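Local coordinates for pectate lyase (Cellvibrio cellulosa, PDB 1GXM), which cleaves polygalacturonate (pectate) by anti-beta-elimination, the chain here being the catalytic module of a longer polysaccharide lyase, at residues Ala198-Tyr201 with Gln202-Ala206; Pro230-Ala233 with Glu234-Gln237; Met304-Glu307 with Arg308-Tyr312. All blocks are in the same frame, centred on the assembly; numbering follows the deposited sequence.

Contact 1 of 3, residues Ala198-Tyr201 with Gln202-Ala206; sequences ALDY and QPKKA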
loop_
_atom_site.group_PDB
_atom_site.type_symbol
_atom_site.label_atom_id
_atom_site.label_comp_id
_atom_site.label_asym_id
_atom_site.label_seq_id
_atom_site.Cartn_x
_atom_site.Cartn_y
_atom_site.Cartn_z
ATOM N N ALA A 198 -6.276 10.949 -9.032
ATOM C CA ALA A 198 -4.986 11.558 -8.854
ATOM C C ALA A 198 -5.085 13.058 -8.737
ATOM O O ALA A 198 -4.294 13.671 -8.033
ATOM C CB ALA A 198 -4.083 11.185 -10.002
ATOM N N LEU A 199 -6.046 13.647 -9.444
ATOM C CA LEU A 199 -6.225 15.094 -9.434
ATOM C C LEU A 199 -7.382 15.576 -8.609
ATOM O O LEU A 199 -7.358 16.698 -8.106
ATOM C CB LEU A 199 -6.370 15.627 -10.853
ATOM C CG LEU A 199 -5.191 15.303 -11.769
ATOM C CD1 LEU A 199 -5.373 16.049 -13.093
ATOM C CD2 LEU A 199 -3.875 15.662 -11.157
ATOM N N ASP A 200 -8.423 14.762 -8.502
ATOM C CA ASP A 200 -9.657 15.193 -7.851
ATOM C C ASP A 200 -9.833 14.646 -6.437
ATOM O O ASP A 200 -10.731 15.066 -5.738
ATOM C CB ASP A 200 -10.892 14.930 -8.726
ATOM C CG ASP A 200 -11.254 13.461 -8.897
ATOM O OD1 ASP A 200 -10.822 12.586 -8.108
ATOM O OD2 ASP A 200 -12.026 13.126 -9.818
ATOM N N TYR A 201 -8.938 13.738 -6.036
ATOM C CA TYR A 201 -8.914 13.126 -4.687
ATOM C C TYR A 201 -10.116 12.235 -4.370
ATOM O O TYR A 201 -10.221 11.715 -3.261
ATOM C CB TYR A 201 -8.803 14.197 -3.592
ATOM C CG TYR A 201 -7.615 15.092 -3.729
ATOM C CD1 TYR A 201 -6.390 14.731 -3.194
ATOM C CD2 TYR A 201 -7.715 16.319 -4.363
ATOM C CE1 TYR A 201 -5.297 15.553 -3.310
ATOM C CE2 TYR A 201 -6.614 17.147 -4.491
ATOM C CZ TYR A 201 -5.419 16.755 -3.963
ATOM O OH TYR A 201 -4.331 17.576 -4.073
ATOM N N GLN A 202 -11.036 12.071 -5.306
ATOM C CA GLN A 202 -12.285 11.367 -5.053
ATOM C C GLN A 202 -12.064 9.863 -5.088
ATOM O O GLN A 202 -11.275 9.387 -5.866
ATOM C CB GLN A 202 -13.305 11.665 -6.158
ATOM C CG GLN A 202 -13.803 13.073 -6.395
ATOM C CD GLN A 202 -14.698 13.148 -7.681
ATOM O OE1 GLN A 202 -14.981 12.123 -8.311
ATOM N NE2 GLN A 202 -15.094 14.344 -8.060
ATOM N N PRO A 203 -12.821 9.103 -4.323
ATOM C CA PRO A 203 -12.828 7.654 -4.500
ATOM C C PRO A 203 -13.176 7.275 -5.910
ATOM O O PRO A 203 -14.026 7.875 -6.543
ATOM C CB PRO A 203 -13.916 7.190 -3.548
ATOM C CG PRO A 203 -13.893 8.236 -2.477
ATOM C CD PRO A 203 -13.685 9.532 -3.213
ATOM N N LYS A 204 -12.513 6.245 -6.390
ATOM C CA LYS A 204 -12.726 5.722 -7.731
ATOM C C LYS A 204 -12.923 4.217 -7.697
ATOM O O LYS A 204 -12.592 3.545 -6.717
ATOM C CB LYS A 204 -11.514 5.999 -8.625
ATOM C CG LYS A 204 -11.174 7.453 -8.752
ATOM C CD LYS A 204 -12.224 8.278 -9.482
ATOM C CE LYS A 204 -11.800 9.703 -9.526
ATOM N NZ LYS A 204 -12.818 10.595 -10.194
ATOM N N LYS A 205 -13.456 3.699 -8.785
ATOM C CA LYS A 205 -13.506 2.267 -9.041
ATOM C C LYS A 205 -12.168 1.810 -9.622
ATOM O O LYS A 205 -11.361 2.607 -10.096
ATOM C CB LYS A 205 -14.576 1.917 -10.079
ATOM C CG LYS A 205 -15.966 2.476 -9.850
ATOM C CD LYS A 205 -16.943 2.045 -10.961
ATOM C CE LYS A 205 -18.261 2.813 -10.966
ATOM N NZ LYS A 205 -19.157 2.435 -9.857
ATOM N N ALA A 206 -11.951 0.502 -9.589
ATOM C CA ALA A 206 -10.829 -0.112 -10.275
ATOM C C ALA A 206 -11.397 -1.167 -11.211
ATOM O O ALA A 206 -12.081 -0.816 -12.179
ATOM C CB ALA A 206 -9.777 -0.636 -9.318
#

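Contact 2 of 3, residues Pro230-Ala233 with Glu234-Gln237; sequences PQTA and EIEQ. Unlike the reference sequence in segment 234-237: Q237 (reference Arg).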
loop_
_atom_site.group_PDB
_atom_site.type_symbol
_atom_site.label_atom_id
_atom_site.label_comp_id
_atom_site.label_asym_id
_atom_site.label_seq_id
_atom_site.Cartn_x
_atom_site.Cartn_y
_atom_site.Cartn_z
ATOM N N PRO A 230 6.582 12.516 10.726
ATOM C CA PRO A 230 6.470 13.445 11.843
ATOM C C PRO A 230 5.006 13.691 12.130
ATOM O O PRO A 230 4.251 14.035 11.222
ATOM C CB PRO A 230 7.154 14.711 11.315
ATOM C CG PRO A 230 8.106 14.249 10.290
ATOM C CD PRO A 230 7.442 13.058 9.661
ATOM N N GLN A 231 4.625 13.472 13.376
ATOM C CA GLN A 231 3.229 13.547 13.781
ATOM C C GLN A 231 2.811 14.990 14.050
ATOM O O GLN A 231 2.656 15.407 15.175
ATOM C CB GLN A 231 2.964 12.660 14.987
ATOM C CG GLN A 231 3.194 11.187 14.718
ATOM C CD GLN A 231 2.219 10.625 13.701
ATOM O OE1 GLN A 231 1.021 10.533 13.973
ATOM N NE2 GLN A 231 2.729 10.257 12.534
ATOM N N THR A 232 2.577 15.717 12.984
ATOM C CA THR A 232 2.036 17.056 13.090
ATOM C C THR A 232 0.636 16.951 13.686
ATOM O O THR A 232 0.035 15.866 13.727
ATOM C CB THR A 232 1.937 17.733 11.712
ATOM O OG1 THR A 232 0.962 17.063 10.907
ATOM C CG2 THR A 232 3.227 17.632 10.902
ATOM N N ALA A 233 0.082 18.071 14.117
ATOM C CA ALA A 233 -1.289 18.072 14.621
ATOM C C ALA A 233 -2.243 17.381 13.650
ATOM O O ALA A 233 -3.067 16.555 14.031
ATOM C CB ALA A 233 -1.759 19.488 14.877
ATOM N N GLU A 234 -2.136 17.753 12.389
ATOM C CA GLU A 234 -3.039 17.221 11.375
ATOM C C GLU A 234 -2.818 15.744 11.140
ATOM O O GLU A 234 -3.778 14.991 10.959
ATOM C CB GLU A 234 -2.922 17.962 10.043
ATOM C CG GLU A 234 -4.064 17.578 9.107
ATOM C CD GLU A 234 -4.024 18.224 7.730
ATOM O OE1 GLU A 234 -3.110 19.034 7.464
ATOM O OE2 GLU A 234 -4.908 17.898 6.916
ATOM N N ILE A 235 -1.570 15.312 11.121
ATOM C CA ILE A 235 -1.279 13.903 10.872
ATOM C C ILE A 235 -1.733 13.054 12.027
ATOM O O ILE A 235 -2.344 12.013 11.809
ATOM C CB ILE A 235 0.193 13.689 10.506
ATOM C CG1 ILE A 235 0.410 14.310 9.108
ATOM C CG2 ILE A 235 0.554 12.198 10.585
ATOM C CD1 ILE A 235 1.825 14.419 8.697
ATOM N N GLU A 236 -1.502 13.504 13.256
ATOM C CA GLU A 236 -1.982 12.776 14.407
ATOM C C GLU A 236 -3.503 12.648 14.354
ATOM O O GLU A 236 -4.051 11.581 14.598
ATOM C CB GLU A 236 -1.522 13.439 15.715
ATOM C CG GLU A 236 -2.150 12.761 16.920
ATOM C CD GLU A 236 -1.589 13.213 18.250
ATOM O OE1 GLU A 236 -0.813 14.173 18.261
ATOM O OE2 GLU A 236 -1.940 12.626 19.286
ATOM N N GLN A 237 -4.181 13.733 14.033
ATOM C CA GLN A 237 -5.621 13.704 13.903
ATOM C C GLN A 237 -6.064 12.699 12.827
ATOM O O GLN A 237 -6.999 11.933 13.031
ATOM C CB GLN A 237 -6.144 15.083 13.518
ATOM C CG GLN A 237 -7.655 15.045 13.268
ATOM C CD GLN A 237 -8.233 16.378 12.901
ATOM O OE1 GLN A 237 -8.841 17.032 13.739
ATOM N NE2 GLN A 237 -8.069 16.783 11.650
#

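Contact 3 of 3, residues Met304-Glu307 with Arg308-Tyr312; sequences MSLE and RRTGY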
loop_
_atom_site.group_PDB
_atom_site.type_symbol
_atom_site.label_atom_id
_atom_site.label_comp_id
_atom_site.label_asym_id
_atom_site.label_seq_id
_atom_site.Cartn_x
_atom_site.Cartn_y
_atom_site.Cartn_z
ATOM N N MET A 304 -23.682 -13.296 -4.663
ATOM C CA MET A 304 -22.550 -13.156 -5.557
ATOM C C MET A 304 -22.347 -14.388 -6.413
ATOM O O MET A 304 -22.664 -15.493 -5.988
ATOM C CB MET A 304 -21.284 -12.969 -4.706
ATOM C CG MET A 304 -20.073 -12.499 -5.482
ATOM S SD MET A 304 -18.662 -12.348 -4.391
ATOM C CE MET A 304 -19.176 -10.970 -3.439
ATOM N N SER A 305 -21.764 -14.219 -7.590
ATOM C CA SER A 305 -21.320 -15.353 -8.379
ATOM C C SER A 305 -20.357 -16.205 -7.572
ATOM O O SER A 305 -19.560 -15.711 -6.783
ATOM C CB SER A 305 -20.642 -14.915 -9.665
ATOM O OG SER A 305 -19.443 -14.219 -9.434
ATOM N N LEU A 306 -20.440 -17.507 -7.777
ATOM C CA LEU A 306 -19.571 -18.435 -7.091
ATOM C C LEU A 306 -18.112 -18.081 -7.328
ATOM O O LEU A 306 -17.282 -18.086 -6.422
ATOM C CB LEU A 306 -19.860 -19.831 -7.619
ATOM C CG LEU A 306 -19.065 -20.923 -6.966
ATOM C CD1 LEU A 306 -19.418 -21.064 -5.488
ATOM C CD2 LEU A 306 -19.373 -22.215 -7.679
ATOM N N GLU A 307 -17.779 -17.753 -8.567
ATOM C CA GLU A 307 -16.401 -17.487 -8.913
ATOM C C GLU A 307 -15.837 -16.267 -8.162
ATOM O O GLU A 307 -14.686 -16.273 -7.761
ATOM C CB GLU A 307 -16.226 -17.315 -10.425
ATOM C CG GLU A 307 -14.770 -17.181 -10.851
ATOM C CD GLU A 307 -14.231 -15.754 -10.792
ATOM O OE1 GLU A 307 -15.034 -14.804 -10.806
ATOM O OE2 GLU A 307 -12.989 -15.605 -10.776
ATOM N N ARG A 308 -16.629 -15.215 -8.028
ATOM C CA ARG A 308 -16.132 -14.036 -7.319
ATOM C C ARG A 308 -16.125 -14.250 -5.809
ATOM O O ARG A 308 -15.306 -13.680 -5.127
ATOM C CB ARG A 308 -16.907 -12.768 -7.672
ATOM C CG ARG A 308 -16.509 -12.146 -9.013
ATOM C CD ARG A 308 -15.125 -11.566 -9.037
ATOM N NE ARG A 308 -14.106 -12.593 -9.205
ATOM C CZ ARG A 308 -12.821 -12.433 -8.986
ATOM N NH1 ARG A 308 -12.353 -11.281 -8.545
ATOM N NH2 ARG A 308 -11.990 -13.433 -9.160
ATOM N N ARG A 309 -17.042 -15.046 -5.281
ATOM C CA ARG A 309 -17.066 -15.261 -3.840
ATOM C C ARG A 309 -15.880 -16.104 -3.414
ATOM O O ARG A 309 -15.311 -15.889 -2.353
ATOM C CB ARG A 309 -18.373 -15.908 -3.415
ATOM C CG ARG A 309 -18.509 -16.014 -1.892
ATOM C CD ARG A 309 -19.879 -16.425 -1.390
ATOM N NE ARG A 309 -20.311 -17.625 -2.090
ATOM C CZ ARG A 309 -21.224 -17.676 -3.048
ATOM N NH1 ARG A 309 -21.918 -16.612 -3.401
ATOM N NH2 ARG A 309 -21.452 -18.818 -3.650
ATOM N N THR A 310 -15.489 -17.051 -4.260
ATOM C CA THR A 310 -14.367 -17.931 -3.932
ATOM C C THR A 310 -13.026 -17.353 -4.409
ATOM O O THR A 310 -11.981 -17.659 -3.846
ATOM C CB THR A 310 -14.545 -19.330 -4.546
ATOM O OG1 THR A 310 -14.694 -19.208 -5.969
ATOM C CG2 THR A 310 -15.798 -19.987 -4.048
ATOM N N GLY A 311 -13.050 -16.499 -5.432
ATOM C CA GLY A 311 -11.835 -16.049 -6.085
ATOM C C GLY A 311 -11.259 -14.746 -5.584
ATOM O O GLY A 311 -10.201 -14.342 -5.986
ATOM N N TYR A 312 -11.980 -14.085 -4.696
ATOM C CA TYR A 312 -11.569 -12.787 -4.171
ATOM C C TYR A 312 -12.000 -12.736 -2.722
ATOM O O TYR A 312 -13.069 -13.252 -2.382
ATOM C CB TYR A 312 -12.289 -11.706 -4.969
ATOM C CG TYR A 312 -11.809 -10.288 -4.844
ATOM C CD1 TYR A 312 -10.683 -9.852 -5.507
ATOM C CD2 TYR A 312 -12.529 -9.351 -4.116
ATOM C CE1 TYR A 312 -10.287 -8.539 -5.425
ATOM C CE2 TYR A 312 -12.128 -8.049 -4.021
ATOM C CZ TYR A 312 -11.026 -7.631 -4.707
ATOM O OH TYR A 312 -10.600 -6.327 -4.625
#

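Contact 1 of 3, residues Ala198-Tyr201 with Gln202-Ala206
The carboxylate of D200 is gripped from the next few residues by the backbone of Q202 and the ammonium of K204, with one oxygen for each. The charged interaction is the tighter of the two: K204 NZ meets D200 OD2 at 2.7 Å in a salt bridge, approaching on the syn lone pair of that oxygen. The lysine comes from the opposite direction to the aspartate, and the turn about its CB-CG bond (chi2 -66°) sends an otherwise extended chain back along the loop, which carries its end to the acid.

A backbone NH takes the other oxygen. Q202 N donates to D200 OD1 over 2.9 Å, a fairly straight bond whose donor sits above the carboxylate plane. A side-chain oxygen accepting from the NH two residues later makes this an Asx turn, and Y201, at its middle, has the positive phi that carries the chain through a left-handed conformation.

Stacking of flat groups completes the cluster. The amide of Q202 lies over the carboxylate with the two planes only 14° apart, Q202 CD standing 3.4 Å from D200 OD2, although the two side chains as a whole cross at about a right angle. The same ammonium also joins this amide, since K204 NZ donates to Q202 OE1 at 3.2 Å from well above the carbonyl plane. One cation thus serves both stacked groups and probably offsets the mutual repulsion of their oxygens.

This surface turn belongs to the long loop between strands 195-196 and 214-215. It is tied to the first strand twice, by Y201 O to H196 ND1 and by K204 to Q195, while the ring of Y201 meets that of Y177 on helix 161-181.

Contact 2 of 3, residues Pro230-Ala233 with Glu234-Gln237
P230 meets the helix through its backbone, with P230 O 3.5 Å from I235 CD1, the far end of the isoleucine. That same carbonyl receives a weak bond from T232 N, closing an inverse gamma turn centred on Q231.

Q231 is buried, and its chain is bent by the rotation between CB and CG (chi2 -65°). The side chains of Q231 and I235 cross at about a right angle, with Q231 NE2 3.5 Å from I235 CG2. The polar atoms of this amide are satisfied by others, OE1 by the hydroxyl of Y331 and NE2 by the carbonyls of L226 and Q229. The I235 methyl therefore rests against an amide whose orientation is probably set by these bonds.

T232 works through both of its oxygens. Its OG1 sits between the backbone N and the carbonyl carbon (chi1 67°), which brings it over the first turn to accept from I235 N at 3.1 Å. The hydroxyl oxygen also rests 3.3 Å from I235 CG1, so the threonine touches the isoleucine chain as well as capping its NH. Its carbonyl starts the regular pattern, E236 N reaching T232 O at 2.9 Å with an almost straight N-H (176°).

A233, the first helical residue, continues it: Q237 N donates to A233 O over 3.0 Å. Nearby, the carboxylate of E236 is held by R12 and R240, while I235 turns inward to T175 and L179 of helix 161-181.

A threonine N-cap of this kind, with its hydroxyl satisfying an NH that has no preceding helical carbonyl, is a classic opening for a helix. Here it starts helix 233-246, which packs on helix 161-181 in a six-hairpin-clan lyase domain.

Contact 3 of 3, residues Met304-Glu307 with Arg308-Tyr312
E307 and R308, neighbours in sequence, run side by side, and the carboxylate lies at the edge of the R308 guanidinium, near its plane. The two planes are 17° apart, and the acid is gripped side-on by two nitrogens: R308 NE reaches E307 OE1 at 2.9 Å and R308 NH2 reaches E307 OE2 at 2.9 Å. Each meets its oxygen on the syn side but 34° out of the carboxylate plane, so the fit is slightly stepped. Bends in both chains make it possible, that of the glutamate falling at chi2 (-86°). The R308 cation also engages the ring of Y209, and E307 OE1 has a second partner in R293.

The other guanidinium, that of R309, has S305 O over one face and M304 N at its edge. L306 CD1 comes obliquely to within 3.5 Å of R309 NH2, and a weak bond links R309 NH1 to M304 O. M304 lays its sulfur against the start of the same residue, SD being 3.4 Å from R309 CA.

S305 is the N-cap of helix 306-311. Its hydroxyl caps the first turn through a long bond from R308 N to S305 OG, 3.3 Å, but D292 is its stronger partner. The next carbonyl, L306 O, takes two donors from T310, a turn further along, with N at 3.0 Å and OG1 at 2.9 Å, arriving from opposite faces of the carbonyl plane.

Both arginines are buried, but the chemistry divides them. R308 is matched by a formal ion pair that holds its guanidinium in a set orientation, whereas the cation of R309 is met by the carbonyl oxygens of A263, A264 and I301, and weakly by that of M304, whose dipoles probably help to stabilise its charge.

How the contacts relate
Contacts 1, 2 and 3 follow one another along the chain, each closing before the next opens, and all lie within the pectic acid lyase domain. Contact 1 occupies the loop before strand 214-215, contact 2 opens helix 233-246, and contact 3 spans the short helix 306-311 and its N-cap. The centres of contacts 1 and 2 are about 24 Å apart, and both border helix 161-181, through Y177 for the first and T175 and L179 for the second. The centre of contact 3 lies about 26 Å from that of contact 1 and about 40 Å from that of contact 2. Contacts 2 and 3 each place a hydroxyl N-cap before a helix, on opposite sides of the module's centre, whereas contact 1 is a loop turn.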